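PDB 3KWK: putative NADH dehydrogenase/NAD(P)H nitroreductase from Bacteroides thetaiotaomicron VPI-5482, which binds flavin mononucleotide and is probably an NAD(P)H-dependent oxidoreductase of the nitroreductase family. Local coordinates for residues A[163-167]-A[168-172]; A[33-36]-A[37-41]; A[70-73]-A[74-77]. One frame throughout, in Å; residues are numbered along the deposited sequence.

Interaction 1 (A[163-167]-A[168-172]). With FMN (flavin mononucleotide), chain B.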
ATOM      1  N   GLN A 163      -8.694   8.804  13.056  1.00 10.68           N
ATOM      2  CA  GLN A 163      -8.518   7.677  13.968  1.00 11.24           C
ATOM      3  C   GLN A 163      -9.488   6.582  13.512  1.00 10.97           C
ATOM      4  O   GLN A 163     -10.646   6.634  13.804  1.00 11.89           O
ATOM      5  CB  GLN A 163      -8.770   8.140  15.397  1.00 14.04           C
ATOM      6  CG  GLN A 163      -7.675   9.105  15.804  1.00 19.35           C
ATOM      7  CD  GLN A 163      -7.766   9.595  17.221  1.00 35.22           C
ATOM      8  OE1 GLN A 163      -8.422  10.595  17.492  1.00 35.32           O
ATOM      9  NE2 GLN A 163      -7.060   8.912  18.132  1.00 38.44           N
ATOM     10  N   LYS A 164      -9.004   5.621  12.745  1.00  8.53           N
ATOM     11  CA  LYS A 164      -9.884   4.666  12.114  1.00  9.68           C
ATOM     12  C   LYS A 164      -9.968   3.343  12.841  1.00 10.34           C
ATOM     13  O   LYS A 164     -10.691   2.450  12.421  1.00 11.39           O
ATOM     14  CB  LYS A 164      -9.431   4.387  10.695  1.00 10.39           C
ATOM     15  CG  LYS A 164      -9.186   5.609   9.796  1.00  8.63           C
ATOM     16  CD  LYS A 164      -8.994   5.118   8.352  1.00 10.61           C
ATOM     17  CE  LYS A 164      -8.749   6.230   7.380  1.00  9.57           C
ATOM     18  NZ  LYS A 164      -7.312   6.521   7.275  1.00  8.47           N
ATOM     19  N   TYR A 165      -9.257   3.191  13.950  1.00  7.96           N
ATOM     20  CA  TYR A 165      -9.265   1.880  14.598  1.00 10.42           C
ATOM     21  C   TYR A 165     -10.706   1.475  14.892  1.00  8.47           C
ATOM     22  O   TYR A 165     -11.478   2.258  15.478  1.00 10.24           O
ATOM     23  CB  TYR A 165      -8.471   1.917  15.897  1.00 13.44           C
ATOM     24  CG  TYR A 165      -8.428   0.556  16.569  1.00 17.91           C
ATOM     25  CD1 TYR A 165      -7.534  -0.383  16.119  1.00 18.68           C
ATOM     26  CD2 TYR A 165      -9.288   0.222  17.601  1.00 26.18           C
ATOM     27  CE1 TYR A 165      -7.449  -1.639  16.693  1.00 28.41           C
ATOM     28  CE2 TYR A 165      -9.228  -1.059  18.183  1.00 26.91           C
ATOM     29  CZ  TYR A 165      -8.293  -1.971  17.707  1.00 28.60           C
ATOM     30  OH  TYR A 165      -8.163  -3.235  18.260  1.00 39.93           O
ATOM     31  N   ASP A 166     -11.039   0.244  14.537  1.00  9.02           N
ATOM     32  CA  ASP A 166     -12.390  -0.292  14.691  1.00  8.71           C
ATOM     33  C   ASP A 166     -12.283  -1.777  15.005  1.00  7.12           C
ATOM     34  O   ASP A 166     -11.981  -2.613  14.137  1.00 10.29           O
ATOM     35  CB  ASP A 166     -13.181  -0.051  13.422  1.00  8.44           C
ATOM     36  CG  ASP A 166     -14.613  -0.513  13.505  1.00 11.43           C
ATOM     37  OD1 ASP A 166     -14.976  -1.149  14.543  1.00 11.89           O
ATOM     38  OD2 ASP A 166     -15.341  -0.251  12.507  1.00 15.73           O
ATOM     39  N   GLU A 167     -12.495  -2.067  16.280  1.00  9.49           N
ATOM     40  CA  GLU A 167     -12.399  -3.431  16.782  1.00  8.16           C
ATOM     41  C   GLU A 167     -13.303  -4.400  16.031  1.00  7.57           C
ATOM     42  O   GLU A 167     -13.005  -5.601  15.977  1.00  7.38           O
ATOM     43  CB  GLU A 167     -12.763  -3.452  18.267  1.00 11.19           C
ATOM     44  CG  GLU A 167     -14.219  -3.031  18.559  1.00 17.67           C
ATOM     45  CD  GLU A 167     -14.486  -2.726  20.040  1.00 28.05           C
ATOM     46  OE1 GLU A 167     -13.523  -2.603  20.842  1.00 33.00           O
ATOM     47  OE2 GLU A 167     -15.674  -2.616  20.390  1.00 21.64           O
ATOM     48  N   LYS A 168     -14.404  -3.891  15.470  0.50  8.67           N
ATOM     49  CA  LYS A 168     -15.370  -4.727  14.769  0.50  8.56           C
ATOM     50  C   LYS A 168     -14.786  -5.341  13.495  0.50  8.50           C
ATOM     51  O   LYS A 168     -15.326  -6.312  12.976  0.50  8.50           O
ATOM     52  CB  LYS A 168     -16.630  -3.928  14.403  0.50  9.32           C
ATOM     53  CG  LYS A 168     -17.339  -3.271  15.580  0.50 10.86           C
ATOM     54  CD  LYS A 168     -18.659  -2.639  15.167  0.50 10.39           C
ATOM     55  CE  LYS A 168     -18.468  -1.506  14.188  0.50 16.57           C
ATOM     56  NZ  LYS A 168     -17.611  -0.431  14.753  0.50 11.86           N
ATOM     57  N   LYS A 169     -13.701  -4.758  12.994  0.50  7.17           N
ATOM     58  CA  LYS A 169     -13.058  -5.232  11.773  0.50  7.45           C
ATOM     59  C   LYS A 169     -11.947  -6.272  12.051  0.50  9.40           C
ATOM     60  O   LYS A 169     -11.225  -6.641  11.123  0.50  8.39           O
ATOM     61  CB  LYS A 169     -12.472  -4.029  10.982  0.50  7.47           C
ATOM     62  CG  LYS A 169     -13.445  -2.913  10.534  0.50 15.85           C
ATOM     63  CD  LYS A 169     -14.351  -3.358   9.398  0.50 25.57           C
ATOM     64  CE  LYS A 169     -14.592  -2.280   8.298  0.50 18.35           C
ATOM     65  NZ  LYS A 169     -15.150  -2.854   6.982  0.50  6.98           N
ATOM     66  N   ILE A 170     -11.802  -6.716  13.312  1.00  7.55           N
ATOM     67  CA  ILE A 170     -10.871  -7.780  13.699  1.00  6.96           C
ATOM     68  C   ILE A 170     -11.657  -9.043  14.001  1.00  6.60           C
ATOM     69  O   ILE A 170     -12.607  -9.007  14.790  1.00  8.26           O
ATOM     70  CB  ILE A 170     -10.013  -7.400  14.909  1.00  8.75           C
ATOM     71  CG1 ILE A 170      -9.217  -6.124  14.570  1.00 10.99           C
ATOM     72  CG2 ILE A 170      -9.080  -8.569  15.313  1.00 10.29           C
ATOM     73  CD1 ILE A 170      -8.595  -5.461  15.764  1.00 11.53           C
ATOM     74  N   HIS A 171     -11.267 -10.136  13.349  1.00  6.04           N
ATOM     75  CA  HIS A 171     -11.905 -11.445  13.463  1.00  5.93           C
ATOM     76  C   HIS A 171     -10.816 -12.440  13.862  1.00  8.21           C
ATOM     77  O   HIS A 171      -9.735 -12.398  13.332  1.00 10.33           O
ATOM     78  CB  HIS A 171     -12.568 -11.847  12.140  1.00  6.23           C
ATOM     79  CG  HIS A 171     -13.458 -10.778  11.572  1.00  6.80           C
ATOM     80  ND1 HIS A 171     -14.831 -10.778  11.725  1.00  7.08           N
ATOM     81  CD2 HIS A 171     -13.158  -9.643  10.895  1.00  6.70           C
ATOM     82  CE1 HIS A 171     -15.332  -9.702  11.139  1.00  8.11           C
ATOM     83  NE2 HIS A 171     -14.343  -8.979  10.654  1.00  7.99           N
ATOM     84  N   TYR A 172     -11.074 -13.263  14.867  1.00  6.80           N
ATOM     85  CA  TYR A 172     -10.134 -14.311  15.261  1.00  7.94           C
ATOM     86  C   TYR A 172     -10.541 -15.675  14.705  1.00  6.97           C
ATOM     87  O   TYR A 172     -11.583 -16.237  15.068  1.00  6.35           O
ATOM     88  CB  TYR A 172     -10.032 -14.327  16.781  1.00  6.99           C
ATOM     89  CG  TYR A 172      -9.404 -13.069  17.296  1.00 11.68           C
ATOM     90  CD1 TYR A 172      -8.036 -12.881  17.170  1.00 13.24           C
ATOM     91  CD2 TYR A 172     -10.156 -12.038  17.854  1.00 11.74           C
ATOM     92  CE1 TYR A 172      -7.423 -11.703  17.593  1.00 17.55           C
ATOM     93  CE2 TYR A 172      -9.543 -10.858  18.302  1.00 16.96           C
ATOM     94  CZ  TYR A 172      -8.182 -10.697  18.155  1.00 23.71           C
ATOM     95  OH  TYR A 172      -7.529  -9.542  18.588  1.00 23.83           O
TER
HETATM   96  N1  FMN B 300      -9.139  11.727  -2.396  1.00  9.68           N
HETATM   97  C2  FMN B 300      -9.455  12.703  -3.297  1.00 13.41           C
HETATM   98  O2  FMN B 300      -9.461  13.889  -2.924  1.00 12.28           O
HETATM   99  N3  FMN B 300      -9.779  12.376  -4.604  1.00 12.69           N
HETATM  100  C4  FMN B 300      -9.808  11.075  -5.059  1.00 13.10           C
HETATM  101  O4  FMN B 300     -10.099  10.825  -6.270  1.00 12.97           O
HETATM  102  C4A FMN B 300      -9.487  10.081  -4.132  1.00  9.61           C
HETATM  103  N5  FMN B 300      -9.515   8.743  -4.505  1.00 12.66           N
HETATM  104  C5A FMN B 300      -9.019   7.783  -3.666  1.00 11.92           C
HETATM  105  C6  FMN B 300      -8.910   6.465  -4.133  1.00 11.44           C
HETATM  106  C7  FMN B 300      -8.360   5.504  -3.298  1.00 10.00           C
HETATM  107  C7M FMN B 300      -8.204   4.044  -3.757  1.00 10.81           C
HETATM  108  C8  FMN B 300      -7.927   5.815  -2.023  1.00 11.84           C
HETATM  109  C8M FMN B 300      -7.333   4.722  -1.170  1.00 10.71           C
HETATM  110  C9  FMN B 300      -8.055   7.112  -1.561  1.00 10.15           C
HETATM  111  C9A FMN B 300      -8.599   8.112  -2.381  1.00 12.22           C
HETATM  112  N10 FMN B 300      -8.767   9.425  -1.932  1.00 12.50           N
HETATM  113  C10 FMN B 300      -9.139  10.398  -2.814  1.00 10.26           C
HETATM  114  C1' FMN B 300      -8.360   9.790  -0.552  1.00  9.32           C
HETATM  115  C2' FMN B 300      -9.413   9.347   0.459  1.00  9.79           C
HETATM  116  O2' FMN B 300     -10.584  10.165   0.375  1.00 10.56           O
HETATM  117  C3' FMN B 300      -8.840   9.312   1.891  1.00 11.79           C
HETATM  118  O3' FMN B 300      -7.809   8.330   1.989  1.00 10.83           O
HETATM  119  C4' FMN B 300      -9.922   8.974   2.955  1.00 13.75           C
HETATM  120  O4' FMN B 300     -10.865  10.053   3.021  1.00 12.81           O
HETATM  121  C5' FMN B 300      -9.334   8.695   4.340  1.00 13.94           C
HETATM  122  O5' FMN B 300      -8.664   9.890   4.729  1.00 10.34           O
HETATM  123  P   FMN B 300      -7.076   9.884   5.101  1.00 10.88           P
HETATM  124  O1P FMN B 300      -6.291   9.529   3.824  1.00 10.18           O
HETATM  125  O2P FMN B 300      -6.901  11.356   5.534  1.00 11.37           O
HETATM  126  O3P FMN B 300      -6.809   8.889   6.211  1.00  9.98           O
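The backbone from D166 to I170 folds into a short 3-10 turn: D166 O accepts from K169 N at 3.0 Å, E167 O accepts from I170 N at 3.1 Å, and the chain then straightens into the strand 170-172. The side chain of D166 closes the turn at its start. CG lies anti to the backbone N (chi1 -177°), beside the carbonyl carbon, which brings D166 OD1 to the amide two residues on, where it accepts from K168 N at 3.0 Å. This closes an Asx turn over D166 to K168. K168 bends at its last two torsions and brings NZ to the same oxygen, with D166 OD1 and K168 NZ 2.7 Å apart in a salt bridge. NZ comes from the syn side, 32° out of the carboxylate plane. The two donors of K168 reach OD1 from opposite faces of that plane. Beyond the turn, I170 CD1 lies 3.4 Å from Y165 OH, and the two side chains cross at about a right angle. Y165 also makes a cation-pi contact with R40 of the second subunit. K169 sends its amine to E55 of that subunit, and residues 170-172 pair in parallel with one of its strands. Upstream, K164 NZ donates to the FMN phosphate oxygen O3P at 2.6 Å. As in other nitroreductases, the C-terminal arm thus embraces the partner subunit. Two bonds to one carboxylate oxygen would limit rotation of D166, and the lysine charge near the phosphate probably helps to balance the anion.

Interaction 2 (A[33-36]-A[37-41])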
ATOM      1  N   GLU A  33      15.421  16.971  -3.070  1.00  8.31           N
ATOM      2  CA  GLU A  33      15.854  15.804  -2.281  1.00 10.13           C
ATOM      3  C   GLU A  33      14.608  15.074  -1.717  1.00  9.08           C
ATOM      4  O   GLU A  33      14.539  13.842  -1.682  1.00  9.31           O
ATOM      5  CB  GLU A  33      16.732  16.304  -1.134  1.00 12.14           C
ATOM      6  CG  GLU A  33      17.333  15.222  -0.254  1.00 25.63           C
ATOM      7  CD  GLU A  33      18.057  15.788   1.012  1.00 39.07           C
ATOM      8  OE1 GLU A  33      17.834  16.960   1.441  1.00 35.01           O
ATOM      9  OE2 GLU A  33      18.832  15.014   1.592  1.00 40.78           O
ATOM     10  N   LYS A  34      13.590  15.831  -1.314  1.00  7.25           N
ATOM     11  CA  LYS A  34      12.350  15.224  -0.794  1.00  8.29           C
ATOM     12  C   LYS A  34      11.616  14.446  -1.895  1.00  7.39           C
ATOM     13  O   LYS A  34      11.095  13.333  -1.681  1.00  7.92           O
ATOM     14  CB  LYS A  34      11.463  16.265  -0.123  1.00  6.81           C
ATOM     15  CG  LYS A  34      12.082  16.789   1.180  1.00  5.91           C
ATOM     16  CD  LYS A  34      11.168  17.729   1.939  1.00  7.81           C
ATOM     17  CE  LYS A  34      11.814  18.191   3.218  1.00  7.90           C
ATOM     18  NZ  LYS A  34      10.821  18.876   4.144  1.00  8.98           N
ATOM     19  N   ILE A  35      11.503  15.050  -3.079  1.00  7.18           N
ATOM     20  CA  ILE A  35      10.861  14.371  -4.190  1.00  6.37           C
ATOM     21  C   ILE A  35      11.594  13.069  -4.533  1.00  6.73           C
ATOM     22  O   ILE A  35      10.960  12.031  -4.749  1.00  8.25           O
ATOM     23  CB  ILE A  35      10.746  15.289  -5.441  1.00  8.80           C
ATOM     24  CG1 ILE A  35       9.896  16.510  -5.093  1.00 10.97           C
ATOM     25  CG2 ILE A  35      10.055  14.548  -6.580  1.00  9.71           C
ATOM     26  CD1 ILE A  35       9.855  17.631  -6.146  1.00 10.89           C
ATOM     27  N   ASP A  36      12.925  13.145  -4.565  1.00  7.52           N
ATOM     28  CA  ASP A  36      13.746  11.956  -4.857  1.00  7.44           C
ATOM     29  C   ASP A  36      13.511  10.825  -3.858  1.00  6.77           C
ATOM     30  O   ASP A  36      13.344   9.674  -4.241  1.00  8.78           O
ATOM     31  CB  ASP A  36      15.227  12.320  -4.920  1.00  5.70           C
ATOM     32  CG  ASP A  36      15.598  13.329  -6.055  1.00 21.01           C
ATOM     33  OD1 ASP A  36      14.841  13.442  -7.035  1.00 25.63           O
ATOM     34  OD2 ASP A  36      16.685  14.021  -5.949  1.00 25.62           O
ATOM     35  N   LEU A  37      13.419  11.188  -2.574  1.00  5.68           N
ATOM     36  CA  LEU A  37      13.165  10.211  -1.520  1.00  6.45           C
ATOM     37  C   LEU A  37      11.757   9.620  -1.587  1.00  8.13           C
ATOM     38  O   LEU A  37      11.555   8.446  -1.292  1.00  6.72           O
ATOM     39  CB  LEU A  37      13.479  10.824  -0.147  1.00  7.53           C
ATOM     40  CG  LEU A  37      14.971  10.902   0.193  1.00  7.47           C
ATOM     41  CD1 LEU A  37      15.228  11.903   1.360  1.00  8.30           C
ATOM     42  CD2 LEU A  37      15.523   9.515   0.540  1.00 10.85           C
HETATM   43  N   MSE A  38      10.774  10.430  -1.959  1.00  6.85           N
HETATM   44  CA  MSE A  38       9.403   9.896  -2.169  1.00  6.78           C
HETATM   45  C   MSE A  38       9.440   8.817  -3.264  1.00  7.26           C
HETATM   46  O   MSE A  38       8.803   7.782  -3.129  1.00  7.78           O
HETATM   47  CB  MSE A  38       8.437  11.032  -2.538  1.00  6.93           C
HETATM   48  CG  MSE A  38       8.157  11.907  -1.394  1.00  5.54           C
HETATM   49 SE   MSE A  38       7.184  13.567  -1.944  0.75 12.49          SE
HETATM   50  CE  MSE A  38       5.701  12.648  -2.392  1.00 11.13           C
ATOM     51  N   LEU A  39      10.111   9.081  -4.382  1.00  7.03           N
ATOM     52  CA  LEU A  39      10.215   8.103  -5.481  1.00  5.96           C
ATOM     53  C   LEU A  39      10.954   6.836  -5.035  1.00  8.53           C
ATOM     54  O   LEU A  39      10.504   5.715  -5.349  1.00  7.77           O
ATOM     55  CB  LEU A  39      10.896   8.765  -6.693  1.00  6.13           C
ATOM     56  CG  LEU A  39      10.078   9.908  -7.335  1.00  9.37           C
ATOM     57  CD1 LEU A  39      10.965  10.741  -8.253  1.00 11.34           C
ATOM     58  CD2 LEU A  39       8.909   9.391  -8.105  1.00 10.71           C
ATOM     59  N   ARG A  40      12.055   6.996  -4.306  0.50  6.84           N
ATOM     60  CA  ARG A  40      12.768   5.852  -3.769  0.50  7.13           C
ATOM     61  C   ARG A  40      11.883   5.043  -2.839  0.50  8.40           C
ATOM     62  O   ARG A  40      11.936   3.801  -2.842  0.50  8.52           O
ATOM     63  CB  ARG A  40      14.021   6.321  -3.046  0.50  9.08           C
ATOM     64  CG  ARG A  40      14.904   5.250  -2.474  0.50  8.74           C
ATOM     65  CD  ARG A  40      16.139   5.908  -1.892  0.50 12.33           C
ATOM     66  NE  ARG A  40      17.256   5.922  -2.847  0.50 23.41           N
ATOM     67  CZ  ARG A  40      17.404   6.806  -3.841  0.50 33.02           C
ATOM     68  NH1 ARG A  40      16.522   7.785  -4.016  0.50 31.77           N
ATOM     69  NH2 ARG A  40      18.448   6.722  -4.660  0.50 29.73           N
ATOM     70  N   ALA A  41      11.053   5.732  -2.044  1.00  5.04           N
ATOM     71  CA  ALA A  41      10.121   5.059  -1.192  1.00  4.31           C
ATOM     72  C   ALA A  41       9.102   4.208  -2.012  1.00  5.98           C
ATOM     73  O   ALA A  41       8.870   3.014  -1.737  1.00  6.89           O
ATOM     74  CB  ALA A  41       9.357   6.050  -0.241  1.00  5.73           C
TER
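L37 lays its side chain back along the helix over the carbonyl of E33. L37 CG is 3.5 Å from E33 O, and L37 CD1 lies 4.2 Å from E33 CG. M38 and L39 repeat this lean one residue on each time. M38 CG, anti to its own carbonyl carbon (chi1 -71°), comes 3.3 Å from K34 O, and L39 CG sits above I35 O. L39 CD1 then meets I35 CG2 at 4.3 Å, a loose apolar touch between residues one turn apart. The frame is a regular alpha helix, 32-43, with the i to i+4 bonds L37 N to E33 O, M38 N to K34 O, L39 N to I35 O and R40 N to D36 O. Selenomethionine M38 points into the fold and packs on helix 97-114 and on F152 of strand 144-153, while L39 packs on F56 and V58 of strand 54-59. R40 takes the other course. Its CG is anti to the backbone N (chi1 -178°), and a bend at chi3 returns the guanidinium edge toward D36 O, with R40 NH1 3.7 Å from that oxygen. The D36 carboxylate pairs instead with K32, and R40 packs on F17 of the second subunit.

Interaction 3 (A[70-73]-A[74-77]). With FMN (flavin mononucleotide), chain B.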
ATOM      1  N   ALA A  70      -8.665  20.349 -14.450  1.00 12.14           N
ATOM      2  CA  ALA A  70      -9.967  20.693 -15.049  1.00 15.16           C
ATOM      3  C   ALA A  70     -10.749  19.422 -15.443  1.00 15.77           C
ATOM      4  O   ALA A  70     -11.983  19.339 -15.327  1.00 16.61           O
ATOM      5  CB  ALA A  70      -9.763  21.577 -16.260  1.00 15.06           C
ATOM      6  N   ALA A  71     -10.012  18.416 -15.889  1.00 14.66           N
ATOM      7  CA  ALA A  71     -10.595  17.223 -16.464  1.00 15.94           C
ATOM      8  C   ALA A  71     -10.863  16.114 -15.429  1.00 16.45           C
ATOM      9  O   ALA A  71     -11.669  15.224 -15.674  1.00 18.91           O
ATOM     10  CB  ALA A  71      -9.685  16.709 -17.620  1.00 16.55           C
ATOM     11  N   LEU A  72     -10.206  16.146 -14.269  1.00 13.82           N
ATOM     12  CA  LEU A  72     -10.384  15.112 -13.257  1.00 11.55           C
ATOM     13  C   LEU A  72     -11.350  15.596 -12.159  1.00 15.42           C
ATOM     14  O   LEU A  72     -11.204  16.712 -11.625  1.00 18.37           O
ATOM     15  CB  LEU A  72      -9.030  14.750 -12.640  1.00 11.13           C
ATOM     16  CG  LEU A  72      -8.067  14.097 -13.598  1.00 12.04           C
ATOM     17  CD1 LEU A  72      -6.652  14.004 -13.018  1.00  9.61           C
ATOM     18  CD2 LEU A  72      -8.562  12.700 -13.968  1.00 13.55           C
ATOM     19  N   PRO A  73     -12.348  14.759 -11.821  1.00 16.35           N
ATOM     20  CA  PRO A  73     -13.438  15.261 -10.978  1.00 16.02           C
ATOM     21  C   PRO A  73     -13.068  15.514  -9.516  1.00 13.64           C
ATOM     22  O   PRO A  73     -13.679  16.392  -8.867  1.00 14.62           O
ATOM     23  CB  PRO A  73     -14.501  14.158 -11.083  1.00 16.68           C
ATOM     24  CG  PRO A  73     -13.734  12.929 -11.465  1.00 17.60           C
ATOM     25  CD  PRO A  73     -12.597  13.393 -12.300  1.00 15.44           C
ATOM     26  N   TYR A  74     -12.099  14.772  -8.992  1.00 12.22           N
ATOM     27  CA  TYR A  74     -11.725  14.887  -7.581  1.00 11.23           C
ATOM     28  C   TYR A  74     -10.209  15.095  -7.436  1.00  9.06           C
ATOM     29  O   TYR A  74      -9.596  14.644  -6.459  1.00 13.08           O
ATOM     30  CB  TYR A  74     -12.215  13.687  -6.770  1.00 13.23           C
ATOM     31  CG  TYR A  74     -13.699  13.478  -6.927  1.00 16.73           C
ATOM     32  CD1 TYR A  74     -14.595  14.272  -6.249  1.00 20.28           C
ATOM     33  CD2 TYR A  74     -14.192  12.519  -7.807  1.00 21.05           C
ATOM     34  CE1 TYR A  74     -15.966  14.115  -6.434  1.00 23.57           C
ATOM     35  CE2 TYR A  74     -15.549  12.354  -7.995  1.00 19.30           C
ATOM     36  CZ  TYR A  74     -16.431  13.149  -7.310  1.00 24.74           C
ATOM     37  OH  TYR A  74     -17.789  13.012  -7.489  1.00 30.13           O
ATOM     38  N   ALA A  75      -9.615  15.814  -8.394  1.00 10.89           N
ATOM     39  CA  ALA A  75      -8.212  16.242  -8.314  1.00 10.78           C
ATOM     40  C   ALA A  75      -8.102  17.744  -8.563  1.00 11.85           C
ATOM     41  O   ALA A  75      -7.125  18.237  -9.179  1.00 11.15           O
ATOM     42  CB  ALA A  75      -7.353  15.463  -9.304  1.00  9.29           C
ATOM     43  N   LYS A  76      -9.101  18.496  -8.095  1.00 12.03           N
ATOM     44  CA  LYS A  76      -9.130  19.971  -8.354  1.00 11.47           C
ATOM     45  C   LYS A  76      -7.993  20.698  -7.649  1.00 12.56           C
ATOM     46  O   LYS A  76      -7.547  21.777  -8.093  1.00 12.63           O
ATOM     47  CB  LYS A  76     -10.476  20.570  -7.955  1.00 14.82           C
ATOM     48  CG  LYS A  76     -11.672  19.902  -8.672  1.00 12.50           C
ATOM     49  CD  LYS A  76     -11.598  20.070 -10.172  1.00 15.87           C
ATOM     50  CE  LYS A  76     -12.678  19.242 -10.881  1.00 17.96           C
ATOM     51  NZ  LYS A  76     -12.484  19.339 -12.340  1.00 13.56           N
HETATM   52  N   MSE A  77      -7.474  20.089  -6.585  1.00 12.76           N
HETATM   53  CA  MSE A  77      -6.344  20.662  -5.872  1.00 12.05           C
HETATM   54  C   MSE A  77      -5.038  20.668  -6.647  1.00 11.63           C
HETATM   55  O   MSE A  77      -4.043  21.270  -6.236  1.00 11.43           O
HETATM   56  CB  MSE A  77      -6.148  19.982  -4.510  1.00 12.93           C
HETATM   57  CG  MSE A  77      -5.470  18.602  -4.464  1.00 10.43           C
HETATM   58 SE   MSE A  77      -6.474  17.187  -5.348  0.75 12.80          SE
HETATM   59  CE  MSE A  77      -7.782  16.857  -3.966  1.00  9.27           C
TER
HETATM   60  N1  FMN B 300      -9.139  11.727  -2.396  1.00  9.68           N
HETATM   61  C2  FMN B 300      -9.455  12.703  -3.297  1.00 13.41           C
HETATM   62  O2  FMN B 300      -9.461  13.889  -2.924  1.00 12.28           O
HETATM   63  N3  FMN B 300      -9.779  12.376  -4.604  1.00 12.69           N
HETATM   64  C4  FMN B 300      -9.808  11.075  -5.059  1.00 13.10           C
HETATM   65  O4  FMN B 300     -10.099  10.825  -6.270  1.00 12.97           O
HETATM   66  C4A FMN B 300      -9.487  10.081  -4.132  1.00  9.61           C
HETATM   67  N5  FMN B 300      -9.515   8.743  -4.505  1.00 12.66           N
HETATM   68  C5A FMN B 300      -9.019   7.783  -3.666  1.00 11.92           C
HETATM   69  C6  FMN B 300      -8.910   6.465  -4.133  1.00 11.44           C
HETATM   70  C7  FMN B 300      -8.360   5.504  -3.298  1.00 10.00           C
HETATM   71  C7M FMN B 300      -8.204   4.044  -3.757  1.00 10.81           C
HETATM   72  C8  FMN B 300      -7.927   5.815  -2.023  1.00 11.84           C
HETATM   73  C8M FMN B 300      -7.333   4.722  -1.170  1.00 10.71           C
HETATM   74  C9  FMN B 300      -8.055   7.112  -1.561  1.00 10.15           C
HETATM   75  C9A FMN B 300      -8.599   8.112  -2.381  1.00 12.22           C
HETATM   76  N10 FMN B 300      -8.767   9.425  -1.932  1.00 12.50           N
HETATM   77  C10 FMN B 300      -9.139  10.398  -2.814  1.00 10.26           C
HETATM   78  C1' FMN B 300      -8.360   9.790  -0.552  1.00  9.32           C
HETATM   79  C2' FMN B 300      -9.413   9.347   0.459  1.00  9.79           C
HETATM   80  O2' FMN B 300     -10.584  10.165   0.375  1.00 10.56           O
HETATM   81  C3' FMN B 300      -8.840   9.312   1.891  1.00 11.79           C
HETATM   82  O3' FMN B 300      -7.809   8.330   1.989  1.00 10.83           O
HETATM   83  C4' FMN B 300      -9.922   8.974   2.955  1.00 13.75           C
HETATM   84  O4' FMN B 300     -10.865  10.053   3.021  1.00 12.81           O
HETATM   85  C5' FMN B 300      -9.334   8.695   4.340  1.00 13.94           C
HETATM   86  O5' FMN B 300      -8.664   9.890   4.729  1.00 10.34           O
HETATM   87  P   FMN B 300      -7.076   9.884   5.101  1.00 10.88           P
HETATM   88  O1P FMN B 300      -6.291   9.529   3.824  1.00 10.18           O
HETATM   89  O2P FMN B 300      -6.901  11.356   5.534  1.00 11.37           O
HETATM   90  O3P FMN B 300      -6.809   8.889   6.211  1.00  9.98           O
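L72 and A75 form the packed side of this turn. L72 CB meets A75 CB at 3.8 Å, a small apolar touch between buried residues three apart. P73, the Y74 ring and K76 make up the open side, and all three residues are exposed. There the Y74 ring stands across the proline at about a right angle, and P73 C lies over one ring face, 3.4 Å from Y74 CG. P73 CB adds a contact of 3.7 Å to Y74 CD2. The ring is put there by chi1 of -55°, which places CG beside the backbone N and so next to the preceding peptide. K76 bends at chi2 and then runs out straight, and its amine returns to the carbonyls where helix 62-71 ends. K76 NZ makes a weak hydrogen bond of 3.0 Å to L72 O, and its stronger partner is the carbonyl of A69. A positive group close to these carbonyls would suit the helix C-terminus. The backbone of Y74 serves the cofactor: Y74 O accepts from FMN N3 at 2.9 Å, with an N-H...O angle of 155°. This recognises the pyrimidine end of the isoalloxazine ring. Selenomethionine M77 brings CE to 3.6 Å from FMN O2. The Y74 ring also has a cation-pi contact with K49 of the second subunit. The turn follows helix 62-71 and leads on toward strand 83-90. L72, P73 and Y74 rest on R130 of helix 128-138, whereas A75 and M77 pack against strand 118-123.

Overall arrangement
All three contacts are local, but they differ in place and chemistry. Interaction 1 lies at the surface, its centre about 25 Å from the centre of the chain, and is held by charge and turn bonds. Interaction 2 is partly buried, and its regular helix puts apolar side chains against the core. Interaction 3 is also partly buried and joins a helix end to a loop. Interactions 1 and 3 both touch FMN, the first at the phosphate and the second at the flavin ring. Interactions 1 and 2 meet across the dimer, where Y165 of one subunit faces R40 of the other. Within one chain their nearest atoms are about 17 Å apart.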